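Local coordinates for DBF2 kinase activator protein MOB1 (Saccharomyces cerevisiae, PDB 2HJN) that binds the mitotic exit kinase DBF2 as its activator subunit, allowing DBF2 to be phosphorylated and activated by CDC15 in late anaphase, at residues A[24-29]-A[89-94]. Residues are numbered along the deposited sequence; the frame is centred on the assembly and turned at random.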
ATOM      1  N   PHE A  24       0.797  -6.130 -18.126  1.00 32.23           N
ATOM      2  CA  PHE A  24      -0.470  -5.433 -18.344  1.00 30.37           C
ATOM      3  C   PHE A  24      -1.334  -5.256 -17.087  1.00 28.21           C
ATOM      4  O   PHE A  24      -2.536  -5.038 -17.236  1.00 28.56           O
ATOM      5  CB  PHE A  24      -1.263  -6.113 -19.491  1.00 31.14           C
ATOM      6  CG  PHE A  24      -0.430  -6.338 -20.744  1.00 32.18           C
ATOM      7  CD1 PHE A  24      -0.060  -5.254 -21.556  1.00 32.85           C
ATOM      8  CD2 PHE A  24       0.015  -7.619 -21.077  1.00 33.69           C
ATOM      9  CE1 PHE A  24       0.762  -5.440 -22.691  1.00 37.19           C
ATOM     10  CE2 PHE A  24       0.817  -7.835 -22.214  1.00 32.81           C
ATOM     11  CZ  PHE A  24       1.191  -6.748 -23.017  1.00 35.19           C
ATOM     12  N   ASN A  25      -0.717  -5.311 -15.890  1.00 24.63           N
ATOM     13  CA  ASN A  25      -1.318  -4.872 -14.623  1.00 22.26           C
ATOM     14  C   ASN A  25      -1.251  -3.347 -14.448  1.00 20.12           C
ATOM     15  O   ASN A  25      -0.412  -2.687 -15.029  1.00 19.85           O
ATOM     16  CB  ASN A  25      -0.611  -5.526 -13.407  1.00 21.63           C
ATOM     17  CG  ASN A  25      -0.540  -7.026 -13.499  1.00 25.42           C
ATOM     18  OD1 ASN A  25      -1.280  -7.670 -14.263  1.00 27.29           O
ATOM     19  ND2 ASN A  25       0.389  -7.603 -12.737  1.00 27.52           N
ATOM     20  N   TYR A  26      -2.096  -2.801 -13.579  1.00 18.26           N
ATOM     21  CA  TYR A  26      -2.076  -1.376 -13.252  1.00 15.07           C
ATOM     22  C   TYR A  26      -0.669  -0.955 -12.745  1.00 14.98           C
ATOM     23  O   TYR A  26      -0.089  -1.650 -11.903  1.00 12.82           O
ATOM     24  CB  TYR A  26      -3.147  -1.074 -12.185  1.00 13.69           C
ATOM     25  CG  TYR A  26      -3.089   0.368 -11.687  1.00 14.34           C
ATOM     26  CD1 TYR A  26      -3.357   1.433 -12.554  1.00 13.63           C
ATOM     27  CD2 TYR A  26      -2.708   0.674 -10.374  1.00 11.58           C
ATOM     28  CE1 TYR A  26      -3.257   2.785 -12.127  1.00 13.28           C
ATOM     29  CE2 TYR A  26      -2.626   2.047  -9.939  1.00 13.02           C
ATOM     30  CZ  TYR A  26      -2.891   3.070 -10.825  1.00 14.01           C
ATOM     31  OH  TYR A  26      -2.839   4.399 -10.447  1.00 16.66           O
ATOM     32  N   THR A  27      -0.122   0.117 -13.356  1.00 15.09           N
ATOM     33  CA  THR A  27       1.100   0.813 -12.877  1.00 15.92           C
ATOM     34  C   THR A  27       0.788   2.029 -11.968  1.00 14.77           C
ATOM     35  O   THR A  27       0.194   3.012 -12.397  1.00 14.97           O
ATOM     36  CB  THR A  27       2.034   1.248 -14.070  1.00 17.34           C
ATOM     37  OG1 THR A  27       2.284   0.117 -14.914  1.00 19.00           O
ATOM     38  CG2 THR A  27       3.401   1.765 -13.545  1.00 16.98           C
ATOM     39  N   PRO A  28       1.170   1.960 -10.667  1.00 15.11           N
ATOM     40  CA  PRO A  28       0.862   3.131  -9.845  1.00 14.08           C
ATOM     41  C   PRO A  28       1.664   4.382 -10.229  1.00 15.38           C
ATOM     42  O   PRO A  28       2.733   4.279 -10.806  1.00 14.86           O
ATOM     43  CB  PRO A  28       1.152   2.634  -8.397  1.00 15.12           C
ATOM     44  CG  PRO A  28       1.122   1.059  -8.509  1.00 14.06           C
ATOM     45  CD  PRO A  28       1.788   0.875  -9.882  1.00 14.88           C
ATOM     46  N   SER A  29       1.088   5.556  -9.997  1.00 14.64           N
ATOM     47  CA  SER A  29       1.739   6.848 -10.101  1.00 15.64           C
ATOM     48  C   SER A  29       1.104   7.785  -9.056  1.00 15.82           C
ATOM     49  O   SER A  29      -0.085   8.063  -9.094  1.00 17.07           O
ATOM     50  CB  SER A  29       1.574   7.503 -11.490  1.00 16.28           C
ATOM     51  OG  SER A  29       2.225   8.789 -11.552  1.00 14.73           O
ATOM     52  N   GLN A  89      -5.031   8.033  -2.370  1.00 12.20           N
ATOM     53  CA  GLN A  89      -5.451   6.867  -1.559  1.00 14.74           C
ATOM     54  C   GLN A  89      -5.833   5.666  -2.454  1.00 13.66           C
ATOM     55  O   GLN A  89      -5.494   4.492  -2.148  1.00 13.31           O
ATOM     56  CB  GLN A  89      -6.618   7.276  -0.604  1.00 13.36           C
ATOM     57  CG  GLN A  89      -6.166   8.353   0.443  1.00 18.08           C
ATOM     58  CD  GLN A  89      -7.290   8.892   1.283  1.00 21.44           C
ATOM     59  OE1 GLN A  89      -8.287   8.199   1.501  1.00 29.73           O
ATOM     60  NE2 GLN A  89      -7.145  10.149   1.779  1.00 28.63           N
ATOM     61  N   ILE A  90      -6.504   5.930  -3.581  1.00 14.49           N
ATOM     62  CA  ILE A  90      -6.985   4.825  -4.493  1.00 12.71           C
ATOM     63  C   ILE A  90      -5.771   4.230  -5.240  1.00 12.80           C
ATOM     64  O   ILE A  90      -5.626   3.023  -5.356  1.00 12.31           O
ATOM     65  CB  ILE A  90      -8.057   5.339  -5.474  1.00 11.72           C
ATOM     66  CG1 ILE A  90      -9.373   5.602  -4.757  1.00 16.01           C
ATOM     67  CG2 ILE A  90      -8.304   4.326  -6.592  1.00 15.68           C
ATOM     68  CD1 ILE A  90     -10.339   6.571  -5.597  1.00 14.98           C
ATOM     69  N   ASN A  91      -4.866   5.104  -5.671  1.00 12.44           N
ATOM     70  CA  ASN A  91      -3.563   4.701  -6.193  1.00 13.19           C
ATOM     71  C   ASN A  91      -2.774   3.781  -5.231  1.00 13.73           C
ATOM     72  O   ASN A  91      -2.260   2.727  -5.668  1.00 15.32           O
ATOM     73  CB  ASN A  91      -2.692   5.945  -6.550  1.00 10.29           C
ATOM     74  CG  ASN A  91      -1.417   5.554  -7.247  1.00 12.96           C
ATOM     75  OD1 ASN A  91      -1.450   4.990  -8.366  1.00 13.07           O
ATOM     76  ND2 ASN A  91      -0.269   5.819  -6.603  1.00 11.98           N
HETATM   77  N   MSE A  92      -2.698   4.156  -3.946  1.00 14.03           N
HETATM   78  CA  MSE A  92      -1.997   3.331  -2.944  1.00 14.20           C
HETATM   79  C   MSE A  92      -2.715   1.994  -2.727  1.00 13.20           C
HETATM   80  O   MSE A  92      -2.069   0.926  -2.681  1.00 11.75           O
HETATM   81  CB  MSE A  92      -1.799   4.112  -1.617  1.00 16.08           C
HETATM   82  CG  MSE A  92      -1.187   3.239  -0.451  1.00 14.73           C
HETATM   83 SE   MSE A  92      -2.551   2.155   0.458  1.00 20.80          SE
HETATM   84  CE  MSE A  92      -3.458   3.690   1.246  1.00 20.94           C
ATOM     85  N   LEU A  93      -4.043   2.031  -2.672  1.00 12.19           N
ATOM     86  CA  LEU A  93      -4.841   0.808  -2.473  1.00 12.01           C
ATOM     87  C   LEU A  93      -4.815  -0.141  -3.696  1.00 12.05           C
ATOM     88  O   LEU A  93      -4.629  -1.341  -3.541  1.00 12.77           O
ATOM     89  CB  LEU A  93      -6.261   1.165  -2.048  1.00 13.67           C
ATOM     90  CG  LEU A  93      -6.431   1.734  -0.613  1.00 11.98           C
ATOM     91  CD1 LEU A  93      -7.767   2.452  -0.539  1.00 16.26           C
ATOM     92  CD2 LEU A  93      -6.334   0.671   0.510  1.00 14.18           C
ATOM     93  N   TYR A  94      -4.941   0.386  -4.917  1.00 12.56           N
ATOM     94  CA  TYR A  94      -4.803  -0.496  -6.129  1.00 12.30           C
ATOM     95  C   TYR A  94      -3.419  -1.038  -6.274  1.00 11.85           C
ATOM     96  O   TYR A  94      -3.204  -2.210  -6.618  1.00 13.68           O
ATOM     97  CB  TYR A  94      -5.294   0.194  -7.421  1.00 11.48           C
ATOM     98  CG  TYR A  94      -6.117  -0.717  -8.288  1.00 12.82           C
ATOM     99  CD1 TYR A  94      -7.505  -0.680  -8.240  1.00 12.41           C
ATOM    100  CD2 TYR A  94      -5.521  -1.643  -9.135  1.00 11.96           C
ATOM    101  CE1 TYR A  94      -8.275  -1.542  -9.011  1.00 14.22           C
ATOM    102  CE2 TYR A  94      -6.299  -2.523  -9.951  1.00 13.58           C
ATOM    103  CZ  TYR A  94      -7.667  -2.458  -9.872  1.00 12.16           C
ATOM    104  OH  TYR A  94      -8.441  -3.277 -10.644  1.00 12.64           O
TER
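Tyr26 lies across two successive turns of helix 75-97, meeting Tyr94 with the base of its ring and Asn91 with its hydroxyl. Its CB sits 3.9 Å from CD2 of Tyr94, and the contact continues along one side of the ring, where CD2 of Tyr26 comes within 3.8 Å of CD2 of Tyr94. The two rings are steeply inclined, their planes at 78° and their centroids 5.6 Å apart. Farther out, CE2 of Tyr26 passes CB of Tyr94 and approaches the amide oxygen of Asn91. At the tip, OH of Tyr26 donates a short hydrogen bond of 2.6 Å to OD1 of Asn91, lying in the plane of that carbonyl. Because CG of Asn91 is anti to its backbone N (chi1 -173°), the amide reaches out to the incoming chain, its plane nearly perpendicular to the tyrosine ring. The same OD1 accepts a second hydrogen bond from N of Ser29, at 3.1 Å, with the donor tilted 25° out of the carbonyl plane; CA and CB of Pro28 also lie against this oxygen. Arg141 of helix 132-147 is also hydrogen-bonded to the Tyr26 hydroxyl, and the hydroxyl of Tyr87 to the carbonyl oxygen of Ser29. The side chain of Tyr94 in turn touches the zinc ligands Cys101 and His183. The arrangement thus joins an extended N-terminal segment to the helical core of the Mob1/phocein fold, beside its Cys2His2 zinc site.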